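PDB 4H3T: CRISPR-associated protein, Cse1 family from Acidimicrobium ferrooxidans, which probably serves as the large subunit of a type I-E CRISPR Cascade complex, which recognises invading DNA in Acidimicrobium ferrooxidans. Local coordinates for residues Met8-Ser13 with Phe102-Lys107; Pro54-Leu59 with Trp163-His168; Phe112-Leu117 with Gly262-Leu267; Leu155-Ala160 with Asp274-Pro279; Thr177-Asn182 with Leu282-Asp287. The protein carries 1 engineered substitution. All blocks are in the same frame, centred on the assembly; numbering follows the deposited sequence.

All five contacts lie in one chain, in the part that belongs to the Cse1 family. Contacts 1, 3, 4 and 5 gather on one side of the chain's centre, whereas contact 2 is nearer to it. Helix 157-170 links contact 2 to contact 4, their centres about 18 Å apart. Strands 263-272 and 275-289, consecutive in sequence and antiparallel neighbours in one mixed sheet, carry contacts 3, 4 and 5; contacts 3 and 5 are closest, about 8 Å between centres. Contact 1 closes before contacts 3, 4 and 5 open, but alternates with contact 2. Loops from early in the chain are thereby tied to a hairpin formed much later, so residues distant in sequence pack into one connected region.

Contact 1: residues Met8-Ser13 with Phe102-Lys107; sequences MHFDLS and FDLFSK
A single beta bridge, Asp11 with Asp103, joins two loops running nearly opposite, and the Asp103 carboxylate reaches His9 and Phe10 N while closing an Asx turn. With CG anti to the backbone N (chi1 180°), the carboxylate extends across: OD2 takes ND1 of His9 on its syn side at 2.6 Å, the ring and carboxylate planes 52° apart. OD1 is gripped from opposite faces of its plane, by Phe10 N at 2.9 Å and by Phe105 N at 3.1 Å. With an alanine here, His9 ND1 and Phe10 N would probably lose their shared acceptor group and the Asx turn its closing bond to Phe105 N. Beyond it, Leu104 N bonds to Phe10 O and Leu12 N to Phe102 O. Phe105 sets its CE2 3.7 Å from Phe10 CB, while the edge of the Phe102 ring meets Leu12 CB. Asp11 OD2 has a salt bridge to Arg99. At the far end, one water donates to both Met8 O (2.7 Å) and Phe105 O (2.8 Å).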
# COMPACT_ATOMS: atom_id res chain seq x y z
N MSE A 8 -26.39 -7.08 -23.94
CA MSE A 8 -25.05 -7.28 -23.40
C MSE A 8 -25.11 -7.32 -21.85
O MSE A 8 -25.69 -6.45 -21.22
CB MSE A 8 -24.13 -6.14 -23.85
CG MSE A 8 -23.96 -6.12 -25.36
SE MSE A 8 -22.84 -4.66 -25.86
CE MSE A 8 -24.13 -3.26 -25.74
N HIS A 9 -24.55 -8.38 -21.28
CA HIS A 9 -24.46 -8.65 -19.87
C HIS A 9 -23.09 -9.20 -19.51
O HIS A 9 -22.47 -9.87 -20.34
CB HIS A 9 -25.53 -9.68 -19.46
CG HIS A 9 -26.93 -9.18 -19.65
ND1 HIS A 9 -27.38 -8.04 -18.98
CD2 HIS A 9 -27.90 -9.62 -20.47
CE1 HIS A 9 -28.64 -7.87 -19.38
NE2 HIS A 9 -28.98 -8.77 -20.30
N PHE A 10 -22.63 -8.90 -18.29
CA PHE A 10 -21.37 -9.45 -17.73
C PHE A 10 -21.53 -9.46 -16.22
O PHE A 10 -21.29 -8.45 -15.53
CB PHE A 10 -20.13 -8.70 -18.23
CG PHE A 10 -18.83 -9.38 -17.89
CD1 PHE A 10 -18.37 -10.47 -18.63
CD2 PHE A 10 -18.07 -8.97 -16.79
CE1 PHE A 10 -17.16 -11.08 -18.32
CE2 PHE A 10 -16.85 -9.57 -16.50
CZ PHE A 10 -16.43 -10.65 -17.23
N ASP A 11 -22.01 -10.58 -15.72
CA ASP A 11 -22.32 -10.77 -14.30
C ASP A 11 -21.02 -11.08 -13.55
O ASP A 11 -20.46 -12.18 -13.66
CB ASP A 11 -23.39 -11.89 -14.14
CG ASP A 11 -23.83 -12.21 -12.70
OD1 ASP A 11 -23.20 -11.73 -11.77
OD2 ASP A 11 -24.77 -12.95 -12.53
N LEU A 12 -20.59 -10.13 -12.74
CA LEU A 12 -19.34 -10.21 -11.97
C LEU A 12 -19.39 -11.26 -10.88
O LEU A 12 -18.35 -11.67 -10.35
CB LEU A 12 -19.01 -8.83 -11.39
CG LEU A 12 -18.78 -7.68 -12.38
CD1 LEU A 12 -18.58 -6.39 -11.61
CD2 LEU A 12 -17.63 -7.98 -13.30
N SER A 13 -20.58 -11.71 -10.50
CA SER A 13 -20.65 -12.80 -9.53
C SER A 13 -20.38 -14.18 -10.17
O SER A 13 -20.08 -15.10 -9.44
CB SER A 13 -22.01 -12.84 -8.84
OG SER A 13 -23.03 -13.39 -9.65
N PHE A 102 -24.77 -6.82 -9.78
CA PHE A 102 -23.42 -7.17 -10.19
C PHE A 102 -23.24 -7.28 -11.70
O PHE A 102 -22.21 -7.76 -12.14
CB PHE A 102 -22.99 -8.48 -9.54
CG PHE A 102 -22.61 -8.24 -8.10
CD1 PHE A 102 -21.34 -7.78 -7.78
CD2 PHE A 102 -23.51 -8.47 -7.08
CE1 PHE A 102 -21.00 -7.51 -6.46
CE2 PHE A 102 -23.19 -8.17 -5.76
CZ PHE A 102 -21.92 -7.72 -5.46
N ASP A 103 -24.18 -6.77 -12.48
CA ASP A 103 -24.05 -6.79 -13.95
C ASP A 103 -23.32 -5.49 -14.37
O ASP A 103 -23.81 -4.37 -14.21
CB ASP A 103 -25.43 -7.02 -14.62
CG ASP A 103 -25.47 -7.07 -16.16
OD1 ASP A 103 -24.39 -7.08 -16.80
OD2 ASP A 103 -26.57 -7.04 -16.72
N LEU A 104 -22.13 -5.67 -14.97
CA LEU A 104 -21.34 -4.56 -15.47
C LEU A 104 -22.07 -3.73 -16.56
O LEU A 104 -21.79 -2.54 -16.70
CB LEU A 104 -20.02 -5.10 -16.07
CG LEU A 104 -18.87 -4.11 -16.22
CD1 LEU A 104 -18.37 -3.63 -14.87
CD2 LEU A 104 -17.73 -4.74 -17.03
N PHE A 105 -22.95 -4.36 -17.35
CA PHE A 105 -23.67 -3.69 -18.42
C PHE A 105 -25.17 -3.65 -18.20
O PHE A 105 -25.91 -3.48 -19.16
CB PHE A 105 -23.33 -4.35 -19.77
CG PHE A 105 -21.84 -4.51 -20.01
CD1 PHE A 105 -20.97 -3.45 -19.83
CD2 PHE A 105 -21.32 -5.74 -20.37
CE1 PHE A 105 -19.60 -3.60 -20.08
CE2 PHE A 105 -19.97 -5.88 -20.69
CZ PHE A 105 -19.11 -4.81 -20.53
N SER A 106 -25.63 -3.68 -16.94
CA SER A 106 -27.06 -3.54 -16.64
C SER A 106 -27.54 -2.19 -17.17
O SER A 106 -26.82 -1.20 -17.05
CB SER A 106 -27.33 -3.63 -15.14
OG SER A 106 -28.66 -3.23 -14.84
N LYS A 107 -28.71 -2.14 -17.77
CA LYS A 107 -29.23 -0.85 -18.26
C LYS A 107 -29.78 0.02 -17.10
O LYS A 107 -29.81 1.22 -17.22
CB LYS A 107 -30.31 -1.08 -19.36
CG LYS A 107 -29.66 -1.24 -20.76
CD LYS A 107 -30.60 -0.97 -21.93
CE LYS A 107 -31.41 -2.17 -22.38
NZ LYS A 107 -32.30 -1.82 -23.52
O HOH W 1 -27.65 -4.69 -20.93

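Contact 2: residues Pro54-Leu59 with Trp163-His168; sequences PALLRL and WLVERH
No ring lies between Ala55 and Val165, the residues at the heart of this contact; the flat groups stand around it. The Trp163 indole has the carboxyl carbon CD of Glu166 at its edge, in plane, and the carboxylate itself is held by Thr51 through OE2. The His168 ring meets that of Phe112 with planes about 85° apart, and its two nitrogens bond to Phe112 O and Arg263 N. Across the contact, Val165 carries the packing with its two methyl branches. Its CG1, anti to the backbone N (chi1 175°), comes 3.8 Å from Ala55 O and 4.1 Å from Leu56 CD2, whereas CG2 meets Leu59 CD2, also at 4.1 Å. Both leucines cross the valine at about a right angle. This is plain helix-helix packing: the local axes of helices 52-68 and 157-170 cross at 96° and approach to 9.0 Å, with the small Ala55 where the helices cross. Ala55 points toward the other helix and lays its CB 4.0 Å from Glu166 CA, against the backbone there. On parts of helix 52-68 turned from this contact, Arg58 forms a salt bridge with Asp298, and Leu57 touches Ala204 of strand 202-206.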
# COMPACT_ATOMS: atom_id res chain seq x y z
N PRO A 54 -4.91 -3.55 -3.48
CA PRO A 54 -5.67 -2.98 -2.33
C PRO A 54 -7.14 -2.72 -2.70
O PRO A 54 -8.07 -2.93 -1.92
CB PRO A 54 -4.94 -1.64 -2.06
CG PRO A 54 -3.63 -1.79 -2.67
CD PRO A 54 -3.72 -2.73 -3.80
N ALA A 55 -7.37 -2.30 -3.93
CA ALA A 55 -8.74 -1.97 -4.39
C ALA A 55 -9.61 -3.21 -4.46
O ALA A 55 -10.73 -3.20 -3.91
CB ALA A 55 -8.67 -1.25 -5.74
N LEU A 56 -9.08 -4.28 -5.03
CA LEU A 56 -9.83 -5.54 -5.16
C LEU A 56 -9.93 -6.25 -3.80
O LEU A 56 -10.97 -6.80 -3.50
CB LEU A 56 -9.18 -6.46 -6.18
CG LEU A 56 -9.25 -5.99 -7.69
CD1 LEU A 56 -8.44 -6.93 -8.55
CD2 LEU A 56 -10.70 -5.81 -8.12
N LEU A 57 -8.93 -6.14 -2.95
CA LEU A 57 -8.97 -6.76 -1.60
C LEU A 57 -10.07 -6.11 -0.79
O LEU A 57 -10.87 -6.82 -0.20
CB LEU A 57 -7.64 -6.66 -0.88
CG LEU A 57 -7.61 -7.15 0.61
CD1 LEU A 57 -7.97 -8.62 0.72
CD2 LEU A 57 -6.30 -6.90 1.23
N ARG A 58 -10.13 -4.77 -0.77
CA ARG A 58 -11.17 -4.06 -0.04
C ARG A 58 -12.56 -4.33 -0.58
O ARG A 58 -13.48 -4.51 0.20
CB ARG A 58 -10.88 -2.58 0.03
CG ARG A 58 -9.71 -2.36 0.95
CD ARG A 58 -9.04 -1.05 0.81
NE ARG A 58 -9.86 0.09 1.20
CZ ARG A 58 -9.76 0.79 2.32
NH1 ARG A 58 -8.97 0.37 3.31
NH2 ARG A 58 -10.46 1.90 2.48
N LEU A 59 -12.71 -4.48 -1.88
CA LEU A 59 -14.01 -4.85 -2.45
C LEU A 59 -14.47 -6.20 -1.92
O LEU A 59 -15.63 -6.41 -1.55
CB LEU A 59 -13.90 -4.93 -4.00
CG LEU A 59 -15.11 -5.64 -4.71
CD1 LEU A 59 -16.28 -4.79 -4.59
CD2 LEU A 59 -14.84 -5.82 -6.22
N TRP A 163 -10.38 -2.18 -13.69
CA TRP A 163 -9.99 -0.79 -13.68
C TRP A 163 -11.06 0.16 -13.13
O TRP A 163 -10.72 1.23 -12.59
CB TRP A 163 -9.54 -0.32 -15.01
CG TRP A 163 -8.23 -0.92 -15.40
CD1 TRP A 163 -7.99 -1.74 -16.47
CD2 TRP A 163 -6.97 -0.68 -14.80
NE1 TRP A 163 -6.65 -2.03 -16.54
CE2 TRP A 163 -6.02 -1.49 -15.47
CE3 TRP A 163 -6.56 0.00 -13.63
CZ2 TRP A 163 -4.67 -1.49 -15.13
CZ3 TRP A 163 -5.23 -0.02 -13.29
CH2 TRP A 163 -4.31 -0.80 -14.01
N LEU A 164 -12.32 -0.23 -13.26
CA LEU A 164 -13.44 0.51 -12.72
C LEU A 164 -13.37 0.56 -11.18
O LEU A 164 -13.50 1.62 -10.60
CB LEU A 164 -14.74 -0.14 -13.19
CG LEU A 164 -16.05 0.35 -12.67
CD1 LEU A 164 -16.25 1.82 -13.04
CD2 LEU A 164 -17.17 -0.50 -13.25
N VAL A 165 -13.08 -0.59 -10.55
CA VAL A 165 -12.93 -0.73 -9.13
C VAL A 165 -11.73 0.09 -8.69
O VAL A 165 -11.81 0.86 -7.74
CB VAL A 165 -12.81 -2.20 -8.72
CG1 VAL A 165 -12.51 -2.30 -7.20
CG2 VAL A 165 -14.12 -2.95 -9.03
N GLU A 166 -10.66 0.03 -9.46
CA GLU A 166 -9.47 0.79 -9.12
C GLU A 166 -9.68 2.28 -9.25
O GLU A 166 -9.17 3.03 -8.41
CB GLU A 166 -8.29 0.31 -10.01
CG GLU A 166 -6.90 0.88 -9.66
CD GLU A 166 -6.47 2.16 -10.35
OE1 GLU A 166 -7.33 2.80 -10.99
OE2 GLU A 166 -5.29 2.57 -10.19
N ARG A 167 -10.40 2.74 -10.29
CA ARG A 167 -10.49 4.17 -10.54
C ARG A 167 -11.30 4.91 -9.49
O ARG A 167 -11.02 6.06 -9.23
CB ARG A 167 -11.04 4.44 -11.95
CG ARG A 167 -10.93 5.87 -12.37
CD ARG A 167 -9.55 6.48 -12.24
NE ARG A 167 -9.41 7.55 -13.21
CZ ARG A 167 -8.97 7.40 -14.44
NH1 ARG A 167 -8.98 8.44 -15.28
NH2 ARG A 167 -8.55 6.22 -14.87
N HIS A 168 -12.31 4.29 -8.91
CA HIS A 168 -13.07 4.93 -7.84
C HIS A 168 -12.22 5.23 -6.61
O HIS A 168 -12.48 6.21 -5.89
CB HIS A 168 -14.21 4.06 -7.39
CG HIS A 168 -15.44 4.17 -8.22
ND1 HIS A 168 -16.22 5.28 -8.17
CD2 HIS A 168 -15.91 3.33 -9.18
CE1 HIS A 168 -17.23 5.04 -9.00
NE2 HIS A 168 -17.05 3.90 -9.66

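Contact 3: residues Phe112-Leu117 with Gly262-Leu267; sequences FQVADL and GRRIRL
Arg266 holds its CG anti to the backbone N (chi1 179°) and stays extended as far as NE, which carries the guanidinium along the loop to Leu117. Gln113, with CG beside its backbone N (chi1 -67°), instead reaches over Ile265 O to Leu267. Its OE1 accepts Leu267 N at 3.0 Å, the donor lying above the amide carbonyl plane, while NE2 bonds to Leu104 O. Val114 N meets Ile265 O at 3.1 Å, so a side chain and a backbone amide together dock the loop on strand 263-272. NH1 of Arg266 donates to Leu117 O at 3.0 Å in the guanidinium plane; Ala115 O sits over one guanidinium face, 3.2 Å from CZ. A leucine in place of Arg266 would probably leave Leu117 O without this donor and the end of the type I turn from Val114 to Leu117 freer to shift. One water bridges Phe112 O and Ile265 N. With two carbonyl oxygens beside it, the guanidinium's positive charge is likely to be eased by their dipoles.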
# COMPACT_ATOMS: atom_id res chain seq x y z
N PHE A 112 -20.97 -0.24 -10.20
CA PHE A 112 -20.05 0.86 -9.94
C PHE A 112 -20.15 1.97 -10.99
O PHE A 112 -19.20 2.78 -11.20
CB PHE A 112 -18.61 0.32 -9.79
CG PHE A 112 -18.19 -0.13 -8.41
CD1 PHE A 112 -19.13 -0.62 -7.50
CD2 PHE A 112 -16.88 0.02 -7.97
CE1 PHE A 112 -18.74 -0.95 -6.19
CE2 PHE A 112 -16.50 -0.36 -6.69
CZ PHE A 112 -17.42 -0.93 -5.84
N GLN A 113 -21.36 2.06 -11.65
CA GLN A 113 -21.58 3.03 -12.71
C GLN A 113 -22.87 3.78 -12.50
O GLN A 113 -23.70 3.39 -11.68
CB GLN A 113 -21.58 2.31 -14.07
CG GLN A 113 -20.23 1.74 -14.47
CD GLN A 113 -20.44 0.73 -15.54
OE1 GLN A 113 -20.71 1.08 -16.69
NE2 GLN A 113 -20.58 -0.51 -15.15
N VAL A 114 -23.04 4.81 -13.34
CA VAL A 114 -24.27 5.64 -13.44
C VAL A 114 -24.84 5.36 -14.82
O VAL A 114 -24.23 5.73 -15.83
CB VAL A 114 -23.97 7.13 -13.24
CG1 VAL A 114 -25.26 7.94 -13.40
CG2 VAL A 114 -23.31 7.36 -11.88
N ALA A 115 -26.01 4.73 -14.87
CA ALA A 115 -26.59 4.27 -16.12
C ALA A 115 -26.84 5.36 -17.17
O ALA A 115 -26.74 5.09 -18.39
CB ALA A 115 -27.93 3.61 -15.84
N ASP A 116 -27.29 6.53 -16.74
CA ASP A 116 -27.66 7.58 -17.71
C ASP A 116 -26.61 8.66 -17.75
O ASP A 116 -26.93 9.77 -18.12
CB ASP A 116 -29.03 8.17 -17.29
CG ASP A 116 -30.15 7.14 -17.29
OD1 ASP A 116 -30.36 6.48 -18.36
OD2 ASP A 116 -30.80 6.95 -16.23
N LEU A 117 -25.41 8.42 -17.25
CA LEU A 117 -24.38 9.47 -17.22
C LEU A 117 -24.10 10.05 -18.62
O LEU A 117 -23.89 9.30 -19.55
CB LEU A 117 -23.08 8.96 -16.67
CG LEU A 117 -22.11 10.02 -16.06
CD1 LEU A 117 -22.70 10.71 -14.84
CD2 LEU A 117 -20.81 9.35 -15.65
N GLY A 262 -16.13 7.07 -5.37
CA GLY A 262 -15.32 8.28 -5.44
C GLY A 262 -15.37 8.98 -6.78
O GLY A 262 -14.93 10.12 -6.90
N ARG A 263 -15.86 8.28 -7.80
CA ARG A 263 -16.05 8.82 -9.14
C ARG A 263 -17.50 8.52 -9.61
O ARG A 263 -18.30 7.94 -8.87
CB ARG A 263 -14.99 8.21 -10.11
CG ARG A 263 -13.51 8.57 -9.74
CD ARG A 263 -13.26 9.99 -10.07
NE ARG A 263 -11.90 10.45 -9.77
CZ ARG A 263 -11.48 10.99 -8.62
NH1 ARG A 263 -12.29 11.06 -7.57
NH2 ARG A 263 -10.25 11.44 -8.51
N ARG A 264 -17.84 9.10 -10.74
CA ARG A 264 -19.05 8.86 -11.50
C ARG A 264 -18.57 8.39 -12.88
O ARG A 264 -17.94 9.15 -13.64
CB ARG A 264 -19.96 10.07 -11.58
CG ARG A 264 -20.54 10.47 -10.23
CD ARG A 264 -21.40 9.40 -9.56
NE ARG A 264 -21.97 9.93 -8.32
CZ ARG A 264 -21.44 9.84 -7.12
NH1 ARG A 264 -20.37 9.10 -6.90
NH2 ARG A 264 -22.06 10.41 -6.08
N ILE A 265 -18.82 7.13 -13.16
CA ILE A 265 -18.28 6.48 -14.35
C ILE A 265 -19.35 5.76 -15.13
O ILE A 265 -20.24 5.15 -14.55
CB ILE A 265 -17.13 5.50 -13.94
CG1 ILE A 265 -16.00 6.25 -13.14
CG2 ILE A 265 -16.57 4.79 -15.16
CD1 ILE A 265 -14.88 5.37 -12.67
N ARG A 266 -19.21 5.76 -16.43
CA ARG A 266 -20.07 4.98 -17.30
C ARG A 266 -19.22 4.35 -18.37
O ARG A 266 -18.46 5.08 -19.06
CB ARG A 266 -21.17 5.86 -17.93
CG ARG A 266 -22.09 5.08 -18.89
CD ARG A 266 -23.24 5.95 -19.32
NE ARG A 266 -24.06 5.26 -20.30
CZ ARG A 266 -25.05 5.80 -21.00
NH1 ARG A 266 -25.34 7.09 -20.86
NH2 ARG A 266 -25.74 5.06 -21.87
N LEU A 267 -19.32 3.00 -18.50
CA LEU A 267 -18.65 2.24 -19.59
C LEU A 267 -19.60 2.21 -20.77
O LEU A 267 -20.81 2.16 -20.58
CB LEU A 267 -18.34 0.80 -19.19
CG LEU A 267 -17.52 0.58 -17.94
CD1 LEU A 267 -17.43 -0.90 -17.60
CD2 LEU A 267 -16.13 1.17 -18.02
O HOH W 2 -19.97 5.46 -11.00

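Contact 4: residues Leu155-Ala160 with Asp274-Pro279; sequences LSPAEA and DAIVVP
Leu155 and Val278 form an antiparallel, hydrogen-bonded pair: Val278 N donates to Leu155 O at 2.8 Å, in the carbonyl plane, and Leu155 N returns a bond to Val278 O at 3.0 Å from above that carbonyl's plane. This single bridge joins the residue just ahead of the N-cap of helix 157-170 to strand 275-289. Beside it, Pro157 sets CD 3.2 Å from Ile276 O and rests CG 4.3 Å from Ile276 CG2. Ala160 puts its CB 3.9 Å from Val278 CG2; CG1 of that valine lies anti to the backbone N (chi1 -176°), which leaves CG2 beside that N and facing Ala160. A capping box positions the helix start behind this first shell. Ser156 is the N-cap, and its OG accepts Glu159 N while Ser156 N donates to Glu159 OE1. Further out, Pro157 rests on Phe10 and Ile276 on Phe105, so this corner packs on both loops of contact 1. The Ser156 N to Glu159 OE1 bond is 2.9 Å long and nearly straight, at 172°.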
# COMPACT_ATOMS: atom_id res chain seq x y z
N LEU A 155 -11.06 -2.45 -24.16
CA LEU A 155 -10.89 -3.35 -23.01
C LEU A 155 -11.85 -4.51 -23.11
O LEU A 155 -12.97 -4.38 -23.59
CB LEU A 155 -11.13 -2.57 -21.70
CG LEU A 155 -10.17 -1.37 -21.40
CD1 LEU A 155 -10.50 -0.70 -20.08
CD2 LEU A 155 -8.72 -1.80 -21.37
N SER A 156 -11.46 -5.66 -22.56
CA SER A 156 -12.42 -6.72 -22.35
C SER A 156 -13.32 -6.32 -21.18
O SER A 156 -12.94 -5.47 -20.33
CB SER A 156 -11.69 -8.04 -22.00
OG SER A 156 -11.08 -7.86 -20.74
N PRO A 157 -14.50 -6.95 -21.03
CA PRO A 157 -15.33 -6.68 -19.81
C PRO A 157 -14.56 -6.91 -18.48
O PRO A 157 -14.64 -6.08 -17.60
CB PRO A 157 -16.53 -7.63 -20.00
CG PRO A 157 -16.64 -7.80 -21.50
CD PRO A 157 -15.18 -7.89 -21.95
N ALA A 158 -13.78 -7.99 -18.36
CA ALA A 158 -13.00 -8.27 -17.13
C ALA A 158 -11.97 -7.16 -16.85
O ALA A 158 -11.85 -6.75 -15.69
CB ALA A 158 -12.28 -9.61 -17.27
N GLU A 159 -11.24 -6.67 -17.89
CA GLU A 159 -10.26 -5.58 -17.70
C GLU A 159 -10.96 -4.33 -17.25
O GLU A 159 -10.48 -3.62 -16.36
CB GLU A 159 -9.46 -5.25 -18.97
CG GLU A 159 -8.51 -6.35 -19.43
CD GLU A 159 -8.00 -6.27 -20.87
OE1 GLU A 159 -8.70 -5.77 -21.77
OE2 GLU A 159 -6.92 -6.84 -21.10
N ALA A 160 -12.10 -4.03 -17.89
CA ALA A 160 -12.81 -2.80 -17.58
C ALA A 160 -13.33 -2.84 -16.15
O ALA A 160 -13.25 -1.84 -15.45
CB ALA A 160 -13.96 -2.54 -18.54
N ASP A 274 -19.03 -11.80 -32.03
CA ASP A 274 -19.55 -12.43 -30.81
C ASP A 274 -18.97 -11.83 -29.51
O ASP A 274 -19.47 -12.16 -28.43
CB ASP A 274 -19.31 -13.96 -30.83
CG ASP A 274 -17.98 -14.44 -31.38
OD1 ASP A 274 -16.92 -14.01 -30.84
OD2 ASP A 274 -17.99 -15.23 -32.37
N ALA A 275 -17.94 -10.95 -29.60
CA ALA A 275 -17.27 -10.41 -28.43
C ALA A 275 -17.89 -9.12 -27.96
O ALA A 275 -18.19 -8.29 -28.76
CB ALA A 275 -15.81 -10.18 -28.75
N ILE A 276 -18.01 -8.94 -26.66
CA ILE A 276 -18.38 -7.67 -26.07
C ILE A 276 -17.08 -7.04 -25.67
O ILE A 276 -16.28 -7.69 -24.98
CB ILE A 276 -19.36 -7.82 -24.88
CG1 ILE A 276 -20.67 -8.54 -25.27
CG2 ILE A 276 -19.64 -6.41 -24.26
CD1 ILE A 276 -21.42 -9.10 -23.94
N VAL A 277 -16.85 -5.79 -26.05
CA VAL A 277 -15.67 -5.06 -25.61
C VAL A 277 -16.13 -3.70 -25.12
O VAL A 277 -17.29 -3.32 -25.33
CB VAL A 277 -14.58 -4.95 -26.70
CG1 VAL A 277 -14.14 -6.35 -27.13
CG2 VAL A 277 -15.08 -4.16 -27.90
N VAL A 278 -15.20 -2.98 -24.50
CA VAL A 278 -15.47 -1.63 -23.98
C VAL A 278 -14.50 -0.65 -24.66
O VAL A 278 -13.40 -0.52 -24.19
CB VAL A 278 -15.36 -1.54 -22.43
CG1 VAL A 278 -15.73 -0.15 -21.93
CG2 VAL A 278 -16.21 -2.60 -21.74
N PRO A 279 -14.90 0.05 -25.71
CA PRO A 279 -13.96 0.99 -26.38
C PRO A 279 -13.99 2.42 -25.80
O PRO A 279 -13.10 3.22 -26.07
CB PRO A 279 -14.46 1.01 -27.82
CG PRO A 279 -15.87 0.69 -27.74
CD PRO A 279 -16.12 -0.14 -26.51

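Contact 5: residues Thr177-Asn182 with Leu282-Asp287; sequences TGAKGN and LICAGD
Thr177 leans on strand 275-289 through CB and CG2 directly and through OG1 by way of a water. CB comes first, 3.5 Å from Ile283 O. From there the two branches part: CG2, anti to the backbone N, meets Leu282 CD1 at 3.6 Å, the two side chains crossing at a slant, whereas OG1 lies beside the backbone N (chi1 -61°) and meets a water at 2.7 Å. That water donates to Ile283 O, so the hydroxyl reaches the strand through it. Cys284 supplies the second touching group. Its SG lies 3.8 Å from Ala179 CB and 3.5 Å from Thr177 O, the sulfur standing anti to its own carbonyl carbon, which swings it over to the alanine methyl. A further water lies between Thr177 O and Ala285 N, accepting from the amide at 3.0 Å and probably donating to Thr177 O. The loop then folds back in a type II turn from Ala179 to Asn182, with Gly181 at the position where the backbone angles call for glycine. The same loop pairs by backbone bonds with Glu118 and Ala120, and the strand with Arg264 and Arg266 on its other partner, strand 263-272. Methyl groups and a thiol thus give a mainly apolar seam, and the polar link between loop and strand is probably made largely through water, beside this direct packing.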
# COMPACT_ATOMS: atom_id res chain seq x y z
N THR A 177 -13.83 16.15 -16.06
CA THR A 177 -14.90 16.19 -17.08
C THR A 177 -16.22 16.44 -16.37
O THR A 177 -16.54 15.71 -15.43
CB THR A 177 -14.94 14.77 -17.78
OG1 THR A 177 -13.70 14.49 -18.41
CG2 THR A 177 -16.02 14.64 -18.80
N GLY A 178 -16.96 17.46 -16.79
CA GLY A 178 -18.22 17.76 -16.16
C GLY A 178 -19.31 16.80 -16.59
O GLY A 178 -19.44 16.49 -17.78
N ALA A 179 -20.19 16.43 -15.66
CA ALA A 179 -21.34 15.59 -15.97
C ALA A 179 -22.59 16.45 -16.06
O ALA A 179 -22.82 17.33 -15.21
CB ALA A 179 -21.52 14.52 -14.91
N LYS A 180 -23.45 16.12 -17.03
CA LYS A 180 -24.74 16.77 -17.14
C LYS A 180 -25.57 16.43 -15.90
O LYS A 180 -25.54 15.28 -15.44
CB LYS A 180 -25.45 16.28 -18.40
CG LYS A 180 -26.78 16.96 -18.68
CD LYS A 180 -27.41 16.35 -19.95
CE LYS A 180 -28.49 17.22 -20.55
NZ LYS A 180 -28.95 16.72 -21.88
N GLY A 181 -26.23 17.43 -15.34
CA GLY A 181 -27.03 17.25 -14.12
C GLY A 181 -26.25 17.49 -12.83
O GLY A 181 -26.82 17.39 -11.75
N ASN A 182 -24.94 17.79 -12.92
CA ASN A 182 -24.18 18.11 -11.73
C ASN A 182 -24.14 19.65 -11.66
O ASN A 182 -23.43 20.27 -12.46
CB ASN A 182 -22.81 17.52 -11.79
CG ASN A 182 -21.92 17.96 -10.66
OD1 ASN A 182 -22.34 18.60 -9.70
ND2 ASN A 182 -20.64 17.69 -10.77
N LEU A 282 -16.81 7.33 -19.77
CA LEU A 282 -17.01 8.69 -19.25
C LEU A 282 -16.62 8.64 -17.76
O LEU A 282 -17.13 7.79 -17.02
CB LEU A 282 -18.45 9.16 -19.47
CG LEU A 282 -18.84 10.55 -18.90
CD1 LEU A 282 -17.93 11.67 -19.36
CD2 LEU A 282 -20.24 10.91 -19.31
N ILE A 283 -15.69 9.49 -17.33
CA ILE A 283 -15.17 9.49 -15.95
C ILE A 283 -15.26 10.89 -15.40
O ILE A 283 -14.60 11.77 -15.92
CB ILE A 283 -13.70 9.00 -15.88
CG1 ILE A 283 -13.54 7.64 -16.55
CG2 ILE A 283 -13.20 8.93 -14.46
CD1 ILE A 283 -12.06 7.24 -16.67
N CYS A 284 -16.02 11.04 -14.33
CA CYS A 284 -16.37 12.31 -13.69
C CYS A 284 -16.13 12.23 -12.22
O CYS A 284 -15.97 11.14 -11.64
CB CYS A 284 -17.83 12.66 -13.98
SG CYS A 284 -18.24 12.72 -15.73
N ALA A 285 -16.19 13.40 -11.57
CA ALA A 285 -15.99 13.47 -10.12
C ALA A 285 -17.08 12.80 -9.34
O ALA A 285 -18.24 12.87 -9.71
CB ALA A 285 -15.92 14.93 -9.72
N GLY A 286 -16.72 12.16 -8.24
CA GLY A 286 -17.72 11.54 -7.36
C GLY A 286 -17.59 12.03 -5.93
O GLY A 286 -17.19 13.17 -5.65
N ASP A 287 -18.01 11.18 -5.00
CA ASP A 287 -18.09 11.57 -3.62
C ASP A 287 -16.75 11.65 -2.93
O ASP A 287 -15.86 10.85 -3.15
CB ASP A 287 -18.97 10.60 -2.83
CG ASP A 287 -20.42 10.55 -3.25
OD1 ASP A 287 -20.98 11.61 -3.62
OD2 ASP A 287 -21.01 9.42 -3.24
O HOH W 3 -16.56 16.05 -12.86
O HOH W 4 -12.49 12.62 -16.90